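Bromodomain adjacent to zinc finger domain protein 2B (Homo sapiens, PDB 4QF3) probably reads histone H3 tails through its PHD zinc finger and is thought to act in ISWI-linked chromatin regulation. Local coordinates at residues V7-C12 and G30-C35; L23-D28 and D47-A52. All coordinates share one frame; numbering follows the deposited sequence. Where two conformers were deposited one is given.

Contact 1 of 2, residues V7-C12 and G30-C35. With ZN (zinc ion), chain C.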
ATOM      1  N   VAL A   7      10.012   2.579   1.436  1.00 30.37           N
ATOM      2  CA  VAL A   7       8.769   2.392   0.716  1.00 31.21           C
ATOM      3  C   VAL A   7       8.172   3.704   0.329  1.00 20.77           C
ATOM      4  O   VAL A   7       8.131   4.675   1.096  1.00 24.91           O
ATOM      5  CB  VAL A   7       7.743   1.590   1.541  1.00 30.67           C
ATOM      6  CG1 VAL A   7       6.391   1.538   0.821  1.00 39.26           C
ATOM      7  CG2 VAL A   7       8.277   0.178   1.752  1.00 34.59           C
ATOM      8  N   TYR A   8       7.786   3.770  -0.943  1.00 20.04           N
ATOM      9  CA  TYR A   8       7.131   4.965  -1.460  0.50 20.48           C
ATOM     10  C   TYR A   8       5.771   4.512  -2.020  1.00 24.26           C
ATOM     11  O   TYR A   8       5.614   3.374  -2.453  1.00 26.73           O
ATOM     12  CB  TYR A   8       8.011   5.716  -2.502  0.50 24.57           C
ATOM     13  CG  TYR A   8       9.351   6.343  -1.992  0.50 21.81           C
ATOM     14  CD1 TYR A   8       9.456   7.696  -1.687  0.50 19.71           C
ATOM     15  CD2 TYR A   8      10.499   5.574  -1.875  0.50 28.68           C
ATOM     16  CE1 TYR A   8      10.634   8.235  -1.224  0.50 21.59           C
ATOM     17  CE2 TYR A   8      11.686   6.123  -1.445  0.50 20.85           C
ATOM     18  CZ  TYR A   8      11.736   7.446  -1.109  0.50 19.28           C
ATOM     19  OH  TYR A   8      12.969   7.933  -0.682  0.50 30.76           O
ATOM     20  N   CYS A   9       4.814   5.409  -2.021  1.00 17.23           N
ATOM     21  CA  CYS A   9       3.490   5.098  -2.610  1.00 18.76           C
ATOM     22  C   CYS A   9       3.590   4.908  -4.140  1.00 18.26           C
ATOM     23  O   CYS A   9       4.230   5.711  -4.846  1.00 18.44           O
ATOM     24  CB  CYS A   9       2.591   6.282  -2.354  1.00 16.77           C
ATOM     25  SG  CYS A   9       0.953   6.182  -3.123  1.00 18.07           S
ATOM     26  N   GLN A  10       3.001   3.830  -4.674  1.00 17.76           N
ATOM     27  CA  GLN A  10       3.047   3.570  -6.131  1.00 20.06           C
ATOM     28  C   GLN A  10       2.443   4.682  -6.950  1.00 21.44           C
ATOM     29  O   GLN A  10       2.862   4.904  -8.101  1.00 21.32           O
ATOM     30  CB  GLN A  10       2.283   2.294  -6.441  1.00 24.80           C
ATOM     31  CG  GLN A  10       2.913   1.063  -5.872  1.00 27.48           C
ATOM     32  CD  GLN A  10       4.100   0.634  -6.716  1.00 50.73           C
ATOM     33  OE1 GLN A  10       5.263   0.841  -6.339  1.00 48.38           O
ATOM     34  NE2 GLN A  10       3.813   0.077  -7.891  1.00 71.60           N
ATOM     35  N   ILE A  11       1.517   5.444  -6.381  1.00 19.93           N
ATOM     36  CA  ILE A  11       0.821   6.502  -7.143  1.00 22.07           C
ATOM     37  C   ILE A  11       1.492   7.879  -7.002  1.00 26.02           C
ATOM     38  O   ILE A  11       1.854   8.503  -8.023  1.00 31.20           O
ATOM     39  CB  ILE A  11      -0.680   6.582  -6.708  1.00 26.24           C
ATOM     40  CG1 ILE A  11      -1.381   5.234  -6.973  1.00 25.36           C
ATOM     41  CG2 ILE A  11      -1.359   7.762  -7.398  1.00 30.06           C
ATOM     42  CD1 ILE A  11      -1.470   4.832  -8.423  1.00 37.48           C
ATOM     43  N   CYS A  12       1.690   8.383  -5.792  1.00 23.55           N
ATOM     44  CA  CYS A  12       2.249   9.745  -5.639  1.00 25.04           C
ATOM     45  C   CYS A  12       3.781   9.734  -5.495  1.00 27.25           C
ATOM     46  O   CYS A  12       4.437  10.799  -5.573  1.00 28.92           O
ATOM     47  CB  CYS A  12       1.623  10.441  -4.440  1.00 25.56           C
ATOM     48  SG  CYS A  12       2.050   9.756  -2.845  1.00 23.14           S
ATOM     49  N   GLY A  30       3.621  -0.308  -1.853  1.00 21.48           N
ATOM     50  CA  GLY A  30       2.890   0.639  -1.005  1.00 19.47           C
ATOM     51  C   GLY A  30       1.941   1.524  -1.762  1.00 19.39           C
ATOM     52  O   GLY A  30       2.113   1.827  -2.933  1.00 20.50           O
ATOM     53  N   CYS A  31       0.845   1.911  -1.093  1.00 17.72           N
ATOM     54  CA  CYS A  31      -0.042   2.886  -1.661  1.00 17.46           C
ATOM     55  C   CYS A  31      -0.833   3.555  -0.559  1.00 18.24           C
ATOM     56  O   CYS A  31      -1.403   2.876   0.308  1.00 16.24           O
ATOM     57  CB  CYS A  31      -0.978   2.232  -2.670  1.00 20.23           C
ATOM     58  SG  CYS A  31      -1.952   3.358  -3.704  1.00 21.53           S
ATOM     59  N   HIS A  32      -0.917   4.878  -0.586  1.00 16.22           N
ATOM     60  CA  HIS A  32      -1.735   5.568   0.434  1.00 17.13           C
ATOM     61  C   HIS A  32      -3.225   5.317   0.275  1.00 15.49           C
ATOM     62  O   HIS A  32      -3.718   5.204  -0.833  1.00 16.01           O
ATOM     63  CB  HIS A  32      -1.576   7.078   0.298  1.00 18.62           C
ATOM     64  CG  HIS A  32      -0.203   7.583   0.673  1.00 17.15           C
ATOM     65  ND1 HIS A  32       0.673   8.132  -0.241  1.00 21.96           N
ATOM     66  CD2 HIS A  32       0.430   7.603   1.872  1.00 21.37           C
ATOM     67  CE1 HIS A  32       1.773   8.516   0.394  1.00 16.20           C
ATOM     68  NE2 HIS A  32       1.651   8.202   1.675  1.00 19.41           N
ATOM     69  N   THR A  33      -3.915   5.263   1.410  1.00 16.78           N
ATOM     70  CA  THR A  33      -5.352   5.128   1.383  1.00 19.15           C
ATOM     71  C   THR A  33      -5.978   6.140   0.399  1.00 17.03           C
ATOM     72  O   THR A  33      -6.868   5.807  -0.422  1.00 18.88           O
ATOM     73  CB  THR A  33      -5.871   5.393   2.810  1.00 19.54           C
ATOM     74  OG1 THR A  33      -5.311   6.621   3.295  1.00 20.19           O
ATOM     75  CG2 THR A  33      -5.605   4.258   3.765  1.00 19.84           C
ATOM     76  N   TYR A  34      -5.517   7.401   0.438  1.00 18.09           N
ATOM     77  CA  TYR A  34      -6.119   8.500  -0.303  1.00 16.42           C
ATOM     78  C   TYR A  34      -5.626   8.623  -1.729  1.00 18.47           C
ATOM     79  O   TYR A  34      -6.101   9.461  -2.483  1.00 21.07           O
ATOM     80  CB  TYR A  34      -5.878   9.819   0.459  1.00 19.70           C
ATOM     81  CG  TYR A  34      -4.417  10.074   0.815  1.00 18.67           C
ATOM     82  CD1 TYR A  34      -3.496  10.501  -0.147  1.00 18.90           C
ATOM     83  CD2 TYR A  34      -3.953   9.867   2.085  1.00 18.76           C
ATOM     84  CE1 TYR A  34      -2.182  10.737   0.183  1.00 20.13           C
ATOM     85  CE2 TYR A  34      -2.646  10.129   2.435  1.00 19.57           C
ATOM     86  CZ  TYR A  34      -1.753  10.548   1.456  1.00 22.46           C
ATOM     87  OH  TYR A  34      -0.415  10.755   1.832  1.00 24.24           O
ATOM     88  N   CYS A  35      -4.656   7.774  -2.083  1.00 17.96           N
ATOM     89  CA  CYS A  35      -4.118   7.678  -3.450  1.00 20.68           C
ATOM     90  C   CYS A  35      -4.770   6.546  -4.236  1.00 18.94           C
ATOM     91  O   CYS A  35      -4.766   6.594  -5.463  1.00 21.03           O
ATOM     92  CB  CYS A  35      -2.589   7.484  -3.484  1.00 20.35           C
ATOM     93  SG  CYS A  35      -1.717   8.980  -2.962  1.00 21.42           S
TER
HETATM   94 ZN    ZN C2001       0.381   8.325  -2.356  1.00 20.58          ZN
HETATM   95  O   HOH W   1       5.568   0.866  -3.574  1.00 22.71           O
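Gln10 N donates to Gly30 O at 2.8 Å, the single direct backbone hydrogen bond between residues 7-12 and 30-35, and it fixes the turn that follows Cys9 against the start of strand 30-32. The two segments come closest at Cys9 and Cys31, with CA atoms 4.3 Å apart, and the CA-H of Cys9 leans on the same Gly30 O. A water extends the link: it donates to Tyr8 O and to Gln10 OE1 and accepts from Gly30 N, the bend of the Gln10 chain at chi2 (-78°) carrying the amide oxygen back to it. Beyond this polar edge Cys9, Cys12, His32 and Cys35 bind a zinc ion, the site of three cysteines and one histidine in the PHD finger. Cys9 SG, which sits 2.3 Å from the zinc, also accepts three backbone N-H groups, one across the contact from His32 N (3.4 Å, nearly straight at 167°) and two from Ile11 and Cys12 in its own turn. Three N-H donors on a metal-bound thiolate would help to offset its negative charge. His32 coordinates through ND1, 2.1 Å from the zinc; Cys12 SG lies at the edge of its imidazole, near the ring plane, while Tyr34 OH stands over one face. Ile11 packs against residues 30-35, its CG1 3.8 Å from Cys31 SG and its CB against Cys35 CB. Val7 CG1 rests on Gly30 CA, where the absence of a side chain lets it approach. The far nitrogen of His32, NE2, is bonded to Asp16 O. Strand 30-32 pairs antiparallel with strand 21-23, from which Leu21 packs on Cys9 and His32 and Leu23 on Val7.

Contact 2 of 2, residues L23-D28 and D47-A52. With ZN (zinc ion), chain D.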
ATOM      1  N   LEU A  23       1.050  -1.123   3.118  1.00 20.81           N
ATOM      2  CA  LEU A  23       2.126  -1.948   2.607  1.00 21.86           C
ATOM      3  C   LEU A  23       1.570  -3.321   2.413  1.00 18.16           C
ATOM      4  O   LEU A  23       1.029  -3.944   3.366  1.00 23.16           O
ATOM      5  CB  LEU A  23       3.314  -1.989   3.581  1.00 28.93           C
ATOM      6  CG  LEU A  23       3.705  -0.644   4.195  1.00 55.56           C
ATOM      7  CD1 LEU A  23       4.772  -0.795   5.282  1.00 58.49           C
ATOM      8  CD2 LEU A  23       4.155   0.304   3.091  1.00 61.62           C
ATOM      9  N   CYS A  24       1.721  -3.818   1.195  1.00 20.13           N
ATOM     10  CA  CYS A  24       1.146  -5.094   0.793  1.00 19.54           C
ATOM     11  C   CYS A  24       1.972  -6.256   1.334  1.00 23.20           C
ATOM     12  O   CYS A  24       3.169  -6.317   1.082  1.00 25.70           O
ATOM     13  CB  CYS A  24       0.998  -5.247  -0.713  1.00 20.39           C
ATOM     14  SG  CYS A  24       0.230  -6.831  -1.196  1.00 20.58           S
ATOM     15  N   ASP A  25       1.298  -7.184   2.010  1.00 20.11           N
ATOM     16  CA  ASP A  25       2.004  -8.344   2.581  1.00 30.43           C
ATOM     17  C   ASP A  25       2.421  -9.299   1.485  1.00 32.29           C
ATOM     18  O   ASP A  25       3.348 -10.107   1.678  1.00 31.55           O
ATOM     19  CB  ASP A  25       1.107  -9.088   3.554  1.00 25.33           C
ATOM     20  CG  ASP A  25       1.470  -8.826   4.966  1.00 59.97           C
ATOM     21  OD1 ASP A  25       2.256  -9.625   5.515  1.00 72.21           O
ATOM     22  OD2 ASP A  25       0.991  -7.816   5.503  1.00 65.72           O
ATOM     23  N   GLY A  26       1.728  -9.236   0.352  1.00 27.29           N
ATOM     24  CA  GLY A  26       2.026 -10.089  -0.794  1.00 30.60           C
ATOM     25  C   GLY A  26       3.264  -9.696  -1.555  1.00 42.95           C
ATOM     26  O   GLY A  26       4.191 -10.504  -1.707  1.00 43.60           O
ATOM     27  N   CYS A  27       3.275  -8.461  -2.043  1.00 26.04           N
ATOM     28  CA  CYS A  27       4.294  -7.955  -2.957  1.00 26.07           C
ATOM     29  C   CYS A  27       5.176  -6.834  -2.429  1.00 28.82           C
ATOM     30  O   CYS A  27       6.079  -6.369  -3.151  1.00 34.77           O
ATOM     31  CB  CYS A  27       3.646  -7.437  -4.235  1.00 27.66           C
ATOM     32  SG  CYS A  27       2.601  -5.961  -3.997  1.00 23.95           S
ATOM     33  N   ASP A  28       4.924  -6.400  -1.200  1.00 25.63           N
ATOM     34  CA  ASP A  28       5.673  -5.335  -0.532  1.00 29.18           C
ATOM     35  C   ASP A  28       5.609  -3.958  -1.202  1.00 38.84           C
ATOM     36  O   ASP A  28       6.435  -3.096  -0.877  1.00 39.74           O
ATOM     37  CB  ASP A  28       7.153  -5.743  -0.336  1.00 49.74           C
ATOM     38  CG  ASP A  28       7.304  -7.071   0.372  1.00 51.13           C
ATOM     39  OD1 ASP A  28       6.616  -7.293   1.399  1.00 42.09           O
ATOM     40  OD2 ASP A  28       8.127  -7.890  -0.088  1.00 95.29           O
ATOM     41  N   ASP A  47      -3.378  -6.988   8.401  1.00 24.81           N
ATOM     42  CA  ASP A  47      -2.489  -6.953   7.226  1.00 21.36           C
ATOM     43  C   ASP A  47      -3.250  -6.433   6.041  1.00 20.47           C
ATOM     44  O   ASP A  47      -4.487  -6.427   6.021  1.00 20.59           O
ATOM     45  CB  ASP A  47      -2.049  -8.334   6.924  1.00 20.81           C
ATOM     46  CG  ASP A  47      -1.212  -8.901   8.049  1.00 24.78           C
ATOM     47  OD1 ASP A  47      -0.240  -8.208   8.512  1.00 20.55           O
ATOM     48  OD2 ASP A  47      -1.549 -10.032   8.408  1.00 30.48           O
ATOM     49  N   TRP A  48      -2.474  -5.971   5.073  1.00 23.29           N
ATOM     50  CA  TRP A  48      -3.028  -5.474   3.799  1.00 17.63           C
ATOM     51  C   TRP A  48      -2.550  -6.316   2.604  1.00 18.41           C
ATOM     52  O   TRP A  48      -1.401  -6.703   2.583  1.00 22.37           O
ATOM     53  CB  TRP A  48      -2.587  -4.034   3.634  1.00 20.74           C
ATOM     54  CG  TRP A  48      -3.055  -3.416   2.379  1.00 18.85           C
ATOM     55  CD1 TRP A  48      -2.266  -2.988   1.351  1.00 23.70           C
ATOM     56  CD2 TRP A  48      -4.401  -3.175   1.991  1.00 18.53           C
ATOM     57  NE1 TRP A  48      -3.043  -2.480   0.357  1.00 21.44           N
ATOM     58  CE2 TRP A  48      -4.359  -2.583   0.712  1.00 18.69           C
ATOM     59  CE3 TRP A  48      -5.628  -3.407   2.578  1.00 19.83           C
ATOM     60  CZ2 TRP A  48      -5.493  -2.192   0.033  1.00 18.69           C
ATOM     61  CZ3 TRP A  48      -6.766  -2.986   1.911  1.00 21.61           C
ATOM     62  CH2 TRP A  48      -6.692  -2.444   0.621  1.00 19.07           C
ATOM     63  N   PHE A  49      -3.471  -6.638   1.690  1.00 19.69           N
ATOM     64  CA  PHE A  49      -3.125  -7.201   0.379  1.00 19.43           C
ATOM     65  C   PHE A  49      -3.708  -6.282  -0.666  1.00 21.28           C
ATOM     66  O   PHE A  49      -4.930  -5.930  -0.610  1.00 21.64           O
ATOM     67  CB  PHE A  49      -3.698  -8.622   0.279  1.00 23.13           C
ATOM     68  CG  PHE A  49      -2.990  -9.597   1.180  1.00 24.60           C
ATOM     69  CD1 PHE A  49      -1.789 -10.160   0.774  1.00 27.85           C
ATOM     70  CD2 PHE A  49      -3.501  -9.891   2.447  1.00 29.72           C
ATOM     71  CE1 PHE A  49      -1.095 -11.016   1.630  1.00 33.14           C
ATOM     72  CE2 PHE A  49      -2.809 -10.750   3.297  1.00 26.74           C
ATOM     73  CZ  PHE A  49      -1.627 -11.305   2.881  1.00 27.17           C
ATOM     74  N   CYS A  50      -2.845  -5.897  -1.599  1.00 18.05           N
ATOM     75  CA  CYS A  50      -3.184  -4.842  -2.557  1.00 21.09           C
ATOM     76  C   CYS A  50      -4.105  -5.407  -3.635  1.00 21.86           C
ATOM     77  O   CYS A  50      -4.274  -6.608  -3.814  1.00 20.56           O
ATOM     78  CB  CYS A  50      -1.948  -4.218  -3.205  1.00 20.65           C
ATOM     79  SG  CYS A  50      -1.182  -5.271  -4.446  1.00 20.32           S
ATOM     80  N   PRO A  51      -4.753  -4.510  -4.391  1.00 21.71           N
ATOM     81  CA  PRO A  51      -5.732  -5.020  -5.322  1.00 19.76           C
ATOM     82  C   PRO A  51      -5.121  -5.917  -6.423  1.00 20.39           C
ATOM     83  O   PRO A  51      -5.781  -6.795  -6.944  1.00 19.42           O
ATOM     84  CB  PRO A  51      -6.326  -3.713  -5.911  1.00 24.17           C
ATOM     85  CG  PRO A  51      -6.118  -2.691  -4.873  1.00 24.36           C
ATOM     86  CD  PRO A  51      -4.802  -3.044  -4.249  1.00 22.09           C
ATOM     87  N   ALA A  52      -3.872  -5.650  -6.785  1.00 21.22           N
ATOM     88  CA  ALA A  52      -3.218  -6.469  -7.831  1.00 22.70           C
ATOM     89  C   ALA A  52      -3.026  -7.886  -7.314  1.00 21.62           C
ATOM     90  O   ALA A  52      -3.303  -8.858  -8.010  1.00 20.93           O
ATOM     91  CB  ALA A  52      -1.891  -5.865  -8.243  1.00 22.52           C
TER
HETATM   92 ZN    ZN D2002       0.442  -6.711  -3.519  1.00 21.94          ZN
HETATM   93  O   HOH W   2       0.351  -5.219   5.800  1.00 28.21           O
HETATM   94  O   HOH W   3       1.019 -11.263   8.099  1.00 31.62           O
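Cys24 and Cys50 meet where residues 23-28 and 47-52 are most closely packed: Cys50 N donates to Cys24 SG, fairly straight at 3.2 Å, and the two CB atoms lie 4.0 Å apart. Cys27 N reaches the same sulfur from within the first segment, giving the thiolate two N-H donors besides the metal. Next to it Asp25 N bonds Trp48 O at 2.8 Å, the donor nearly in line with the carbonyl, and the CA-H of Cys24 touches that same oxygen. Cys24, Cys27 and Cys50 hold a zinc ion, with Cys53 from helix 51-57 as the fourth ligand; this is the four-cysteine site of the PHD finger, in which a CxxC turn is joined to the cysteine pair near the C-terminus. Cys27 and Cys50 both turn SG between their backbone N and carbonyl carbon (chi1 66° and 75°), bringing the sulfurs to the metal 3.9 Å from each other. Cys50 also N-caps the helix. The Phe49 ring leans obliquely against the turn, its CE1 3.5 Å from Asp25 CB and close to Gly26 N, and Cys24 SG makes an oblique sulfur-aromatic contact with it. The indole of Trp48 instead presents its edge to the Leu23 carbonyl. Toward solvent the fit becomes looser and wetter. Asp25 OD2 and Asp47 OD1 are 3.3 Å apart, two acceptors without a bond, their carboxylate planes 62° apart; the like charges are probably eased by water. One water donates to Asp25 OD2 and Leu23 O while accepting from Trp48 N, and another donates to Asp25 OD1, at a long 3.3 Å, and to Asp47 OD2.

Contacts 1 and 2 lie on opposite sides of the chain's centre, with their own centres about 12 Å apart, and each is built round a different zinc ion; the two zinc ions are 15.1 Å apart. Their segments alternate along the sequence, 7-12, 23-28, 30-35 and 47-52, which gives the cross-brace topology of PHD and RING fingers: the first and third segments hold one metal, the second and fourth the other. The antiparallel strands 21-23 and 30-32 tie the two sites together. Direct touching falls to Leu23 of contact 2, whose CD2 packs 3.4 Å from Val7 CG1 and 4.3 Å from Gly30 CA of contact 1, an apolar join between the two metal sites.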